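Local coordinates for protein putative P450-like enzyme (Streptomyces himastatinicus ATCC 53653, PDB 5Z9J) that probably acts as a heme-dependent cytochrome P450 monooxygenase, using its iron centre to activate molecular oxygen for oxidation of an organic substrate, at residues A[252-257]-A[370-375]; A[198-203]-A[208-213]; A[277-282]-A[320-325]; A[135-140]-A[354-359]. One frame throughout, in Å; residues are numbered along the deposited sequence.

The four contacts are spread round a cytochrome P450 fold with its heme near the middle. Contact 4 lies closest to the cofactor: the Glu356 side chain is about 4 Å from the heme, whereas those of Arg279 in contact 3 and Ile209 in contact 2 are about 10 and 12 Å away. Contacts 1 and 3 touch directly, Phe256 CZ lying 3.5 Å from Tyr280 OH and Cys252 SG packing on Met281 CE. Contacts 2 and 3 fall on opposite sides of the chain centre, their centres 42 Å apart. Along the sequence, contacts 2 and 3 are both nested inside the long loop that contact 4 closes, while contacts 1 and 4 cross.

Contact 1. Residues A[252-257]-A[370-375]; sequences CLDAFS and TLRADP
Asp254 points its carboxylate from the last full turn of helix 240-255 straight at the backbone of strand 372-373, where OD1 accepts a hydrogen bond from Ala373 N at 2.7 Å. The bond is nearly straight (N-H...O 170°), yet the amide does not lie in the carboxylate plane: it comes in from above, 64° out of it. Beside this bond, Asp254 OD2 rests against Ala373 CB at 3.5 Å. With chi1 at -179° CG stands opposite the backbone N, and the carboxylate reaches across to the strand. Ala373 turns its methyl toward the helix. Arg372 meets the same carboxylate with its near end, its CA lying 3.4 Å from Asp254 OD1, but the chain then bends at chi3 and its guanidinium leads away, making no salt bridge with the aspartate. On its other edge the strand pairs with strand 392-396, through Arg372 to Val396 and Asp374 to Pro394. Replacing Asp254 by an alanine is likely to leave the Ala373 N-H without this acceptor and the helix without its polar tie to the strand. The contact is thus a small polar junction at the protein surface, in which one side-chain oxygen serves an edge-strand N-H as a neighbouring strand would, and the nearby arginine can contribute at most a distant electrostatic attraction.

Contact 2. Residues A[198-203]-A[208-213]; sequences AESRKR and LISQLV
Ser200 meets the helix 208-214 with its whole side chain and has more surface buried here than any other residue of the two segments. A chi1 of 174° swings its OG out across the gap to rest against the backbone of the facing helix, 3.3 Å from Ser210 CA and 3.6 Å from Ser210 CB. No hydrogen bond crosses between the segments; the contact is van der Waals, and the small serine side chain allows the backbones to approach, the CA atoms of Ser200 and Ser210 being 5.6 Å apart. Val213 and Ile209, one turn apart on the second helix, complete the surface that Ser200 meets. Val213 offers CG2 to Ser200 OG at 4.2 Å and also leans on Ala197, while Ile209 brings its CG2 branch to 3.8 Å from Ser200 CB and sends its longer branch away, its side chain also packing on Trp193. On the far side of the first helix, Arg203 NH2 makes a salt bridge with Glu199 OE2 at 2.7 Å, and Lys202 adds a longer one to the same carboxylate. The segment axes approach to 9.2 Å and stand almost perpendicular, crossing at -87°. A long helix followed by a tight connection and a short helix set across its end is consistent with the G and H helices of the cytochrome P450 fold, away from the annotated heme-binding residues.

Contact 3. Residues A[277-282]-A[320-325]; sequences SMRYMS and RQFEKP
The Phe322 ring is sandwiched: Gln321 CG sits over one face, displaced toward the rim, and Arg279 CD lies over the centre of the opposite face in a CH-pi contact, 3.9 Å from the ring centroid. The Arg279 guanidinium, its plane 40° from that of the ring, stands beyond in a cation-pi geometry too long to be more than weakly attractive. Its edge is turned to Pro325 O, which NH1 grips at 2.9 Å, with the oxygen only 3° out of the guanidinium plane and the donor meeting a lone pair in the carbonyl plane; NH2 adds a weak bond to the same oxygen. Arg279 and Glu276, joined by a salt bridge at NE, are the arginine and glutamate of the ExxR motif of the cytochrome P450 K helix; through this arginine helix 270-280 is joined to the loop that runs on toward the heme-ligating cysteine. NH1 also donates to Asn316 O, so acceptors on several sides probably fix the rotation of the buried guanidinium. The chain leaves the helix with CG anti to the backbone N, which brings CD over the phenyl face; the bend at chi3 (63°) then turns the guanidinium toward Pro325.

Contact 4. Residues A[135-140]-A[354-359]; sequences LIMISD and RMESKA
Glu356 lays one carboxylate oxygen against the root of the Met137 side chain, OE1 meeting CB at 3.2 Å and coming closer still to CG, a separation so short that its exact value is doubtful. The two side chains run antiparallel alongside one another, the glutamate reaching out from helix 350-367 and the methionine from helix 132-142. Beyond CG the glutamate runs extended (chi2 -175°), which carries its carboxylate across the space between helices whose nearest CA atoms, those of Met137 and Glu356, are 8.5 Å apart. Met137 instead folds at chi2 and chi3 and turns its methyl aside, so that Met137 CE and Met355 CE meet at 4.3 Å; helix 96-116 backs this apolar patch, Met102 touching Met137 and Val106 touching Met355. No hydrogen bond links the two segments. The Glu356 side chain also touches Thr242 of helix 240-255 and lies about 4 Å from the heme. With an alanine in place of Glu356, the surface against which the root of Met137 packs would be lost, which is likely to set that side chain free to shift. Within helix 132-142, Ser139 OG folds back onto Leu135 O at 2.6 Å. Helices 96-116, 132-142 and 350-367 correspond to the D, E and L helices of the conserved cytochrome P450 core bundle, and helix 240-255 to the C-terminal half of its long central helix; helix 350-367 follows the heme-ligating Cys347.

Contact 1. Residues A[252-257]-A[370-375]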
loop_
_atom_site.group_PDB
_atom_site.type_symbol
_atom_site.label_atom_id
_atom_site.label_comp_id
_atom_site.label_asym_id
_atom_site.label_seq_id
_atom_site.Cartn_x
_atom_site.Cartn_y
_atom_site.Cartn_z
ATOM N N CYS A 252 8.791 1.035 -15.712
ATOM C CA CYS A 252 7.910 1.280 -16.860
ATOM C C CYS A 252 8.456 2.328 -17.885
ATOM O O CYS A 252 8.292 2.200 -19.109
ATOM C CB CYS A 252 6.518 1.670 -16.321
ATOM S SG CYS A 252 5.625 0.260 -15.635
ATOM N N LEU A 253 9.051 3.394 -17.377
ATOM C CA LEU A 253 9.756 4.378 -18.165
ATOM C C LEU A 253 10.897 3.731 -18.969
ATOM O O LEU A 253 11.142 4.082 -20.118
ATOM C CB LEU A 253 10.332 5.466 -17.247
ATOM C CG LEU A 253 9.333 6.449 -16.646
ATOM C CD1 LEU A 253 10.052 7.364 -15.680
ATOM C CD2 LEU A 253 8.697 7.269 -17.693
ATOM N N ASP A 254 11.678 2.881 -18.299
ATOM C CA ASP A 254 12.747 2.165 -18.983
ATOM C C ASP A 254 12.181 1.284 -20.088
ATOM O O ASP A 254 12.746 1.189 -21.172
ATOM C CB ASP A 254 13.544 1.317 -18.008
ATOM C CG ASP A 254 14.691 0.563 -18.681
ATOM O OD1 ASP A 254 15.841 1.032 -18.637
ATOM O OD2 ASP A 254 14.439 -0.524 -19.253
ATOM N N ALA A 255 11.065 0.640 -19.795
ATOM C CA ALA A 255 10.468 -0.319 -20.716
ATOM C C ALA A 255 9.797 0.374 -21.897
ATOM O O ALA A 255 9.890 -0.084 -23.026
ATOM C CB ALA A 255 9.461 -1.179 -19.952
ATOM N N PHE A 256 9.126 1.491 -21.626
ATOM C CA PHE A 256 8.387 2.231 -22.656
ATOM C C PHE A 256 9.042 3.553 -22.999
ATOM O O PHE A 256 8.578 4.626 -22.585
ATOM C CB PHE A 256 6.961 2.451 -22.182
ATOM C CG PHE A 256 6.362 1.221 -21.592
ATOM C CD1 PHE A 256 6.228 0.068 -22.375
ATOM C CD2 PHE A 256 5.840 1.222 -20.343
ATOM C CE1 PHE A 256 5.678 -1.079 -21.853
ATOM C CE2 PHE A 256 5.283 0.072 -19.814
ATOM C CZ PHE A 256 5.202 -1.072 -20.568
ATOM N N SER A 257 10.107 3.455 -23.792
ATOM C CA SER A 257 10.958 4.599 -24.094
ATOM C C SER A 257 10.190 5.735 -24.768
ATOM O O SER A 257 10.593 6.897 -24.648
ATOM C CB SER A 257 12.155 4.183 -24.961
ATOM O OG SER A 257 11.729 3.711 -26.232
ATOM N N THR A 370 20.736 9.085 -17.009
ATOM C CA THR A 370 21.198 7.907 -17.749
ATOM C C THR A 370 20.750 6.622 -17.076
ATOM O O THR A 370 21.011 5.540 -17.599
ATOM C CB THR A 370 22.738 7.870 -17.908
ATOM O OG1 THR A 370 23.355 7.688 -16.630
ATOM C CG2 THR A 370 23.249 9.147 -18.551
ATOM N N LEU A 371 20.088 6.744 -15.918
ATOM C CA LEU A 371 19.606 5.584 -15.180
ATOM C C LEU A 371 18.801 4.662 -16.114
ATOM O O LEU A 371 17.936 5.126 -16.849
ATOM C CB LEU A 371 18.752 6.027 -14.007
ATOM C CG LEU A 371 18.513 4.981 -12.940
ATOM C CD1 LEU A 371 19.798 4.818 -12.167
ATOM C CD2 LEU A 371 17.397 5.404 -12.018
ATOM N N ARG A 372 19.140 3.366 -16.106
ATOM C CA ARG A 372 18.460 2.358 -16.935
ATOM C C ARG A 372 18.280 1.059 -16.164
ATOM O O ARG A 372 19.063 0.765 -15.254
ATOM C CB ARG A 372 19.302 2.039 -18.180
ATOM C CG ARG A 372 19.259 3.054 -19.267
ATOM C CD ARG A 372 20.465 2.906 -20.232
ATOM N NE ARG A 372 20.897 1.519 -20.429
ATOM C CZ ARG A 372 22.085 1.038 -20.061
ATOM N NH1 ARG A 372 22.958 1.838 -19.467
ATOM N NH2 ARG A 372 22.402 -0.235 -20.280
ATOM N N ALA A 373 17.326 0.240 -16.570
ATOM C CA ALA A 373 17.213 -1.084 -15.970
ATOM C C ALA A 373 18.421 -1.895 -16.440
ATOM O O ALA A 373 18.797 -1.812 -17.596
ATOM C CB ALA A 373 15.879 -1.769 -16.345
ATOM N N ASP A 374 19.067 -2.602 -15.511
ATOM C CA ASP A 374 20.257 -3.408 -15.785
ATOM C C ASP A 374 19.846 -4.596 -16.648
ATOM O O ASP A 374 19.127 -5.473 -16.184
ATOM C CB ASP A 374 20.904 -3.896 -14.474
ATOM C CG ASP A 374 22.321 -4.491 -14.683
ATOM O OD1 ASP A 374 22.720 -4.673 -15.852
ATOM O OD2 ASP A 374 23.003 -4.814 -13.665
ATOM N N PRO A 375 20.295 -4.632 -17.907
ATOM C CA PRO A 375 19.827 -5.714 -18.785
ATOM C C PRO A 375 20.384 -7.092 -18.414
ATOM O O PRO A 375 19.744 -8.120 -18.675
ATOM C CB PRO A 375 20.328 -5.296 -20.181
ATOM C CG PRO A 375 21.365 -4.222 -19.958
ATOM C CD PRO A 375 21.391 -3.845 -18.495
#

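Contact 2. Residues A[198-203]-A[208-213]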
loop_
_atom_site.group_PDB
_atom_site.type_symbol
_atom_site.label_atom_id
_atom_site.label_comp_id
_atom_site.label_asym_id
_atom_site.label_seq_id
_atom_site.Cartn_x
_atom_site.Cartn_y
_atom_site.Cartn_z
ATOM N N ALA A 198 4.609 8.090 26.069
ATOM C CA ALA A 198 5.125 8.671 27.309
ATOM C C ALA A 198 6.077 9.797 26.966
ATOM O O ALA A 198 5.828 10.938 27.318
ATOM C CB ALA A 198 5.809 7.620 28.163
ATOM N N GLU A 199 7.079 9.496 26.147
ATOM C CA GLU A 199 8.076 10.498 25.783
ATOM C C GLU A 199 7.441 11.728 25.131
ATOM O O GLU A 199 7.840 12.862 25.415
ATOM C CB GLU A 199 9.122 9.891 24.835
ATOM C CG GLU A 199 9.998 10.911 24.129
ATOM C CD GLU A 199 10.865 11.695 25.096
ATOM O OE1 GLU A 199 11.086 11.211 26.231
ATOM O OE2 GLU A 199 11.338 12.791 24.722
ATOM N N SER A 200 6.415 11.516 24.314
ATOM C CA SER A 200 5.751 12.645 23.678
ATOM C C SER A 200 4.971 13.487 24.676
ATOM O O SER A 200 4.829 14.689 24.503
ATOM C CB SER A 200 4.812 12.178 22.583
ATOM O OG SER A 200 4.097 13.284 22.081
ATOM N N ARG A 201 4.463 12.853 25.723
ATOM C CA ARG A 201 3.727 13.568 26.749
ATOM C C ARG A 201 4.737 14.350 27.607
ATOM O O ARG A 201 4.415 15.392 28.185
ATOM C CB ARG A 201 2.873 12.603 27.586
ATOM N N LYS A 202 5.950 13.806 27.701
ATOM C CA LYS A 202 7.040 14.393 28.488
ATOM C C LYS A 202 7.724 15.522 27.700
ATOM O O LYS A 202 8.249 16.470 28.279
ATOM C CB LYS A 202 8.055 13.290 28.854
ATOM C CG LYS A 202 8.871 13.496 30.142
ATOM C CD LYS A 202 9.661 12.219 30.562
ATOM C CE LYS A 202 10.143 11.349 29.383
ATOM N NZ LYS A 202 10.927 10.142 29.831
ATOM N N ARG A 203 7.694 15.412 26.374
ATOM C CA ARG A 203 8.318 16.376 25.470
ATOM C C ARG A 203 7.612 16.360 24.119
ATOM O O ARG A 203 8.061 15.678 23.189
ATOM C CB ARG A 203 9.813 16.119 25.258
ATOM C CG ARG A 203 10.688 16.325 26.499
ATOM C CD ARG A 203 12.158 16.220 26.131
ATOM N NE ARG A 203 12.561 14.829 25.933
ATOM C CZ ARG A 203 12.894 13.978 26.902
ATOM N NH1 ARG A 203 12.899 14.354 28.173
ATOM N NH2 ARG A 203 13.245 12.743 26.586
ATOM N N LEU A 208 3.177 13.375 14.491
ATOM C CA LEU A 208 1.853 12.775 14.513
ATOM C C LEU A 208 1.481 12.148 15.878
ATOM O O LEU A 208 0.316 12.171 16.284
ATOM C CB LEU A 208 1.762 11.747 13.406
ATOM C CG LEU A 208 0.322 11.516 12.981
ATOM C CD1 LEU A 208 -0.097 12.700 12.161
ATOM C CD2 LEU A 208 0.240 10.240 12.174
ATOM N N ILE A 209 2.469 11.554 16.548
ATOM C CA ILE A 209 2.282 10.953 17.872
ATOM C C ILE A 209 1.833 11.996 18.886
ATOM O O ILE A 209 0.962 11.740 19.733
ATOM C CB ILE A 209 3.573 10.277 18.388
ATOM C CG1 ILE A 209 3.891 9.067 17.527
ATOM C CG2 ILE A 209 3.443 9.869 19.862
ATOM C CD1 ILE A 209 2.813 8.001 17.587
ATOM N N SER A 210 2.454 13.167 18.810
ATOM C CA SER A 210 2.102 14.267 19.687
ATOM C C SER A 210 0.654 14.644 19.507
ATOM O O SER A 210 -0.028 15.000 20.461
ATOM C CB SER A 210 2.976 15.485 19.409
ATOM O OG SER A 210 2.268 16.655 19.742
ATOM N N GLN A 211 0.183 14.535 18.271
ATOM C CA GLN A 211 -1.195 14.842 17.965
ATOM C C GLN A 211 -2.116 13.736 18.477
ATOM O O GLN A 211 -3.195 14.013 19.009
ATOM C CB GLN A 211 -1.374 14.983 16.450
ATOM C CG GLN A 211 -0.730 16.211 15.810
ATOM C CD GLN A 211 -1.393 17.511 16.220
ATOM O OE1 GLN A 211 -2.500 17.815 15.773
ATOM N NE2 GLN A 211 -0.728 18.277 17.073
ATOM N N LEU A 212 -1.658 12.487 18.377
ATOM C CA LEU A 212 -2.454 11.337 18.813
ATOM C C LEU A 212 -2.699 11.205 20.341
ATOM O O LEU A 212 -3.771 10.763 20.768
ATOM C CB LEU A 212 -1.818 10.041 18.294
ATOM C CG LEU A 212 -1.924 9.791 16.788
ATOM C CD1 LEU A 212 -1.244 8.475 16.363
ATOM C CD2 LEU A 212 -3.363 9.862 16.305
ATOM N N VAL A 213 -1.708 11.568 21.152
ATOM C CA VAL A 213 -1.841 11.451 22.601
ATOM C C VAL A 213 -2.922 12.383 23.132
ATOM O O VAL A 213 -3.470 12.138 24.208
ATOM C CB VAL A 213 -0.514 11.705 23.326
ATOM C CG1 VAL A 213 0.505 10.651 22.906
ATOM C CG2 VAL A 213 0.001 13.117 23.063
#

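Contact 3. Residues A[277-282]-A[320-325]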
loop_
_atom_site.group_PDB
_atom_site.type_symbol
_atom_site.label_atom_id
_atom_site.label_comp_id
_atom_site.label_asym_id
_atom_site.label_seq_id
_atom_site.Cartn_x
_atom_site.Cartn_y
_atom_site.Cartn_z
ATOM N N SER A 277 0.962 4.657 -13.527
ATOM C CA SER A 277 1.798 3.630 -12.952
ATOM C C SER A 277 0.938 2.782 -11.994
ATOM O O SER A 277 1.121 1.576 -11.868
ATOM C CB SER A 277 3.007 4.254 -12.180
ATOM O OG SER A 277 3.952 3.244 -11.945
ATOM N N MET A 278 0.102 3.464 -11.213
ATOM C CA MET A 278 -0.818 2.813 -10.275
ATOM C C MET A 278 -1.885 1.996 -11.011
ATOM O O MET A 278 -2.236 0.897 -10.631
ATOM C CB MET A 278 -1.439 3.859 -9.343
ATOM C CG MET A 278 -0.419 4.244 -8.168
ATOM S SD MET A 278 -1.255 5.277 -6.955
ATOM C CE MET A 278 -1.309 6.782 -7.827
ATOM N N ARG A 279 -2.363 2.523 -12.113
ATOM C CA ARG A 279 -3.393 1.754 -12.810
ATOM C C ARG A 279 -2.801 0.446 -13.324
ATOM O O ARG A 279 -3.302 -0.627 -13.004
ATOM C CB ARG A 279 -3.976 2.571 -13.951
ATOM C CG ARG A 279 -5.146 1.858 -14.607
ATOM C CD ARG A 279 -5.450 2.567 -15.898
ATOM N NE ARG A 279 -4.382 2.539 -16.895
ATOM C CZ ARG A 279 -4.168 1.528 -17.745
ATOM N NH1 ARG A 279 -4.927 0.427 -17.684
ATOM N NH2 ARG A 279 -3.190 1.609 -18.639
ATOM N N TYR A 280 -1.639 0.583 -13.976
ATOM C CA TYR A 280 -0.989 -0.457 -14.777
ATOM C C TYR A 280 -0.256 -1.529 -13.976
ATOM O O TYR A 280 -0.203 -2.705 -14.373
ATOM C CB TYR A 280 -0.025 0.227 -15.772
ATOM C CG TYR A 280 0.715 -0.684 -16.699
ATOM C CD1 TYR A 280 0.183 -1.005 -17.939
ATOM C CD2 TYR A 280 1.949 -1.239 -16.334
ATOM C CE1 TYR A 280 0.843 -1.840 -18.796
ATOM C CE2 TYR A 280 2.632 -2.082 -17.211
ATOM C CZ TYR A 280 2.056 -2.369 -18.447
ATOM O OH TYR A 280 2.652 -3.196 -19.355
ATOM N N MET A 281 0.333 -1.140 -12.846
ATOM C CA MET A 281 1.041 -2.075 -12.010
ATOM C C MET A 281 0.747 -1.661 -10.565
ATOM O O MET A 281 1.491 -0.875 -9.973
ATOM C CB MET A 281 2.553 -2.061 -12.348
ATOM C CG MET A 281 3.451 -3.131 -11.611
ATOM S SD MET A 281 5.191 -3.046 -12.158
ATOM C CE MET A 281 4.902 -3.332 -13.899
ATOM N N SER A 282 -0.365 -2.178 -10.036
ATOM C CA SER A 282 -0.996 -1.609 -8.881
ATOM C C SER A 282 -0.290 -2.133 -7.627
ATOM O O SER A 282 -0.370 -3.329 -7.347
ATOM C CB SER A 282 -2.496 -1.938 -8.927
ATOM O OG SER A 282 -3.053 -1.541 -10.205
ATOM N N ARG A 320 -13.921 -2.305 -20.321
ATOM C CA ARG A 320 -15.213 -1.618 -20.188
ATOM C C ARG A 320 -14.999 -0.237 -19.519
ATOM O O ARG A 320 -15.865 0.646 -19.609
ATOM C CB ARG A 320 -16.207 -2.443 -19.358
ATOM C CG ARG A 320 -16.694 -3.766 -19.985
ATOM C CD ARG A 320 -17.588 -4.568 -19.007
ATOM N NE ARG A 320 -16.795 -4.914 -17.806
ATOM C CZ ARG A 320 -17.297 -5.362 -16.651
ATOM N NH1 ARG A 320 -18.604 -5.593 -16.519
ATOM N NH2 ARG A 320 -16.470 -5.597 -15.605
ATOM N N GLN A 321 -13.860 -0.048 -18.846
ATOM C CA GLN A 321 -13.605 1.224 -18.168
ATOM C C GLN A 321 -12.498 2.021 -18.852
ATOM O O GLN A 321 -12.564 3.242 -18.926
ATOM C CB GLN A 321 -13.279 0.999 -16.690
ATOM C CG GLN A 321 -12.850 2.264 -15.921
ATOM C CD GLN A 321 -13.946 3.368 -15.940
ATOM O OE1 GLN A 321 -15.125 3.091 -16.183
ATOM N NE2 GLN A 321 -13.553 4.602 -15.620
ATOM N N PHE A 322 -11.455 1.352 -19.322
ATOM C CA PHE A 322 -10.338 2.061 -19.957
ATOM C C PHE A 322 -10.148 1.688 -21.413
ATOM O O PHE A 322 -10.171 0.523 -21.743
ATOM C CB PHE A 322 -9.045 1.798 -19.221
ATOM C CG PHE A 322 -9.157 2.031 -17.748
ATOM C CD1 PHE A 322 -9.046 3.301 -17.233
ATOM C CD2 PHE A 322 -9.425 0.968 -16.893
ATOM C CE1 PHE A 322 -9.160 3.511 -15.839
ATOM C CE2 PHE A 322 -9.550 1.161 -15.505
ATOM C CZ PHE A 322 -9.439 2.427 -14.999
ATOM N N GLU A 323 -9.940 2.675 -22.272
ATOM C CA GLU A 323 -9.544 2.389 -23.650
ATOM C C GLU A 323 -8.124 1.828 -23.645
ATOM O O GLU A 323 -7.237 2.372 -22.936
ATOM C CB GLU A 323 -9.595 3.659 -24.503
ATOM C CG GLU A 323 -9.021 3.542 -25.922
ATOM C CD GLU A 323 -9.893 2.737 -26.891
ATOM O OE1 GLU A 323 -11.031 2.361 -26.532
ATOM O OE2 GLU A 323 -9.438 2.499 -28.032
ATOM N N LYS A 324 -7.919 0.765 -24.431
ATOM C CA LYS A 324 -6.621 0.134 -24.587
ATOM C C LYS A 324 -5.948 -0.049 -23.219
ATOM O O LYS A 324 -4.932 0.582 -22.964
ATOM C CB LYS A 324 -5.741 0.935 -25.519
ATOM C CG LYS A 324 -6.064 0.619 -26.971
ATOM C CD LYS A 324 -4.850 0.221 -27.752
ATOM C CE LYS A 324 -3.993 1.443 -28.034
ATOM N NZ LYS A 324 -2.643 1.085 -28.565
ATOM N N PRO A 325 -6.581 -0.828 -22.331
ATOM C CA PRO A 325 -6.157 -0.904 -20.945
ATOM C C PRO A 325 -4.768 -1.511 -20.810
ATOM O O PRO A 325 -4.140 -1.360 -19.774
ATOM C CB PRO A 325 -7.211 -1.820 -20.306
ATOM C CG PRO A 325 -7.616 -2.686 -21.343
ATOM C CD PRO A 325 -7.626 -1.829 -22.617
#

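Contact 4. Residues A[135-140]-A[354-359]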
loop_
_atom_site.group_PDB
_atom_site.type_symbol
_atom_site.label_atom_id
_atom_site.label_comp_id
_atom_site.label_asym_id
_atom_site.label_seq_id
_atom_site.Cartn_x
_atom_site.Cartn_y
_atom_site.Cartn_z
ATOM N N LEU A 135 9.764 4.924 3.959
ATOM C CA LEU A 135 9.968 4.491 5.321
ATOM C C LEU A 135 10.472 5.664 6.184
ATOM O O LEU A 135 10.004 5.886 7.302
ATOM C CB LEU A 135 10.954 3.326 5.394
ATOM C CG LEU A 135 11.148 2.946 6.887
ATOM C CD1 LEU A 135 9.780 2.594 7.507
ATOM C CD2 LEU A 135 12.152 1.863 7.127
ATOM N N ILE A 136 11.467 6.376 5.687
ATOM C CA ILE A 136 12.013 7.512 6.407
ATOM C C ILE A 136 10.960 8.618 6.644
ATOM O O ILE A 136 10.870 9.179 7.753
ATOM C CB ILE A 136 13.235 8.090 5.696
ATOM C CG1 ILE A 136 14.409 7.112 5.788
ATOM C CG2 ILE A 136 13.665 9.423 6.327
ATOM C CD1 ILE A 136 15.610 7.507 4.923
ATOM N N MET A 137 10.170 8.905 5.619
ATOM C CA MET A 137 9.132 9.933 5.669
ATOM C C MET A 137 8.100 9.646 6.723
ATOM O O MET A 137 7.621 10.568 7.399
ATOM C CB MET A 137 8.432 10.080 4.309
ATOM C CG MET A 137 9.270 10.743 3.229
ATOM S SD MET A 137 9.761 12.448 3.607
ATOM C CE MET A 137 8.218 13.346 3.503
ATOM N N ILE A 138 7.678 8.389 6.817
ATOM C CA ILE A 138 6.667 8.039 7.789
ATOM C C ILE A 138 7.295 8.021 9.179
ATOM O O ILE A 138 6.672 8.400 10.122
ATOM C CB ILE A 138 6.011 6.703 7.510
ATOM C CG1 ILE A 138 5.327 6.749 6.114
ATOM C CG2 ILE A 138 4.903 6.462 8.497
ATOM C CD1 ILE A 138 4.745 5.414 5.715
ATOM N N SER A 139 8.532 7.577 9.267
ATOM C CA SER A 139 9.214 7.520 10.572
ATOM C C SER A 139 9.327 8.924 11.139
ATOM O O SER A 139 8.937 9.149 12.282
ATOM C CB SER A 139 10.575 6.850 10.419
ATOM O OG SER A 139 10.427 5.545 9.871
ATOM N N ASP A 140 9.739 9.881 10.319
ATOM C CA ASP A 140 9.833 11.267 10.742
ATOM C C ASP A 140 8.455 11.812 11.088
ATOM O O ASP A 140 8.296 12.470 12.100
ATOM C CB ASP A 140 10.432 12.138 9.640
ATOM C CG ASP A 140 11.874 11.851 9.400
ATOM O OD1 ASP A 140 12.469 11.155 10.239
ATOM O OD2 ASP A 140 12.416 12.290 8.369
ATOM N N ARG A 354 1.693 10.567 -3.315
ATOM C CA ARG A 354 1.865 11.299 -4.562
ATOM C C ARG A 354 2.973 12.375 -4.414
ATOM O O ARG A 354 3.806 12.542 -5.275
ATOM C CB ARG A 354 0.552 11.936 -4.930
ATOM C CG ARG A 354 -0.501 10.949 -5.463
ATOM C CD ARG A 354 -1.891 11.582 -5.495
ATOM N NE ARG A 354 -2.887 10.733 -6.177
ATOM C CZ ARG A 354 -4.210 10.798 -5.998
ATOM N NH1 ARG A 354 -4.724 11.633 -5.115
ATOM N NH2 ARG A 354 -5.035 10.025 -6.736
ATOM N N MET A 355 3.031 13.053 -3.284
ATOM C CA MET A 355 4.069 14.103 -3.138
ATOM C C MET A 355 5.471 13.441 -3.193
ATOM O O MET A 355 6.334 13.865 -3.915
ATOM C CB MET A 355 3.874 14.882 -1.828
ATOM C CG MET A 355 4.888 15.992 -1.606
ATOM S SD MET A 355 6.104 15.308 -0.571
ATOM C CE MET A 355 5.195 15.135 0.949
ATOM N N GLU A 356 5.639 12.343 -2.484
ATOM C CA GLU A 356 6.904 11.600 -2.401
ATOM C C GLU A 356 7.361 11.026 -3.702
ATOM O O GLU A 356 8.522 11.090 -4.063
ATOM C CB GLU A 356 6.779 10.382 -1.483
ATOM C CG GLU A 356 6.638 10.638 -0.063
ATOM C CD GLU A 356 6.648 9.340 0.708
ATOM O OE1 GLU A 356 7.670 9.137 1.373
ATOM O OE2 GLU A 356 5.674 8.537 0.674
ATOM N N SER A 357 6.441 10.328 -4.334
ATOM C CA SER A 357 6.729 9.663 -5.582
ATOM C C SER A 357 7.091 10.682 -6.664
ATOM O O SER A 357 8.055 10.510 -7.376
ATOM C CB SER A 357 5.513 8.851 -6.028
ATOM O OG SER A 357 5.351 7.810 -5.108
ATOM N N LYS A 358 6.308 11.754 -6.764
ATOM C CA LYS A 358 6.587 12.829 -7.718
ATOM C C LYS A 358 7.985 13.429 -7.490
ATOM O O LYS A 358 8.761 13.614 -8.438
ATOM C CB LYS A 358 5.536 13.919 -7.615
ATOM C CG LYS A 358 5.811 15.133 -8.517
ATOM C CD LYS A 358 4.701 16.201 -8.387
ATOM C CE LYS A 358 5.092 17.490 -9.077
ATOM N NZ LYS A 358 4.046 18.529 -8.839
ATOM N N ALA A 359 8.305 13.743 -6.226
ATOM C CA ALA A 359 9.593 14.307 -5.919
ATOM C C ALA A 359 10.696 13.325 -6.299
ATOM O O ALA A 359 11.722 13.701 -6.843
ATOM C CB ALA A 359 9.692 14.647 -4.368
#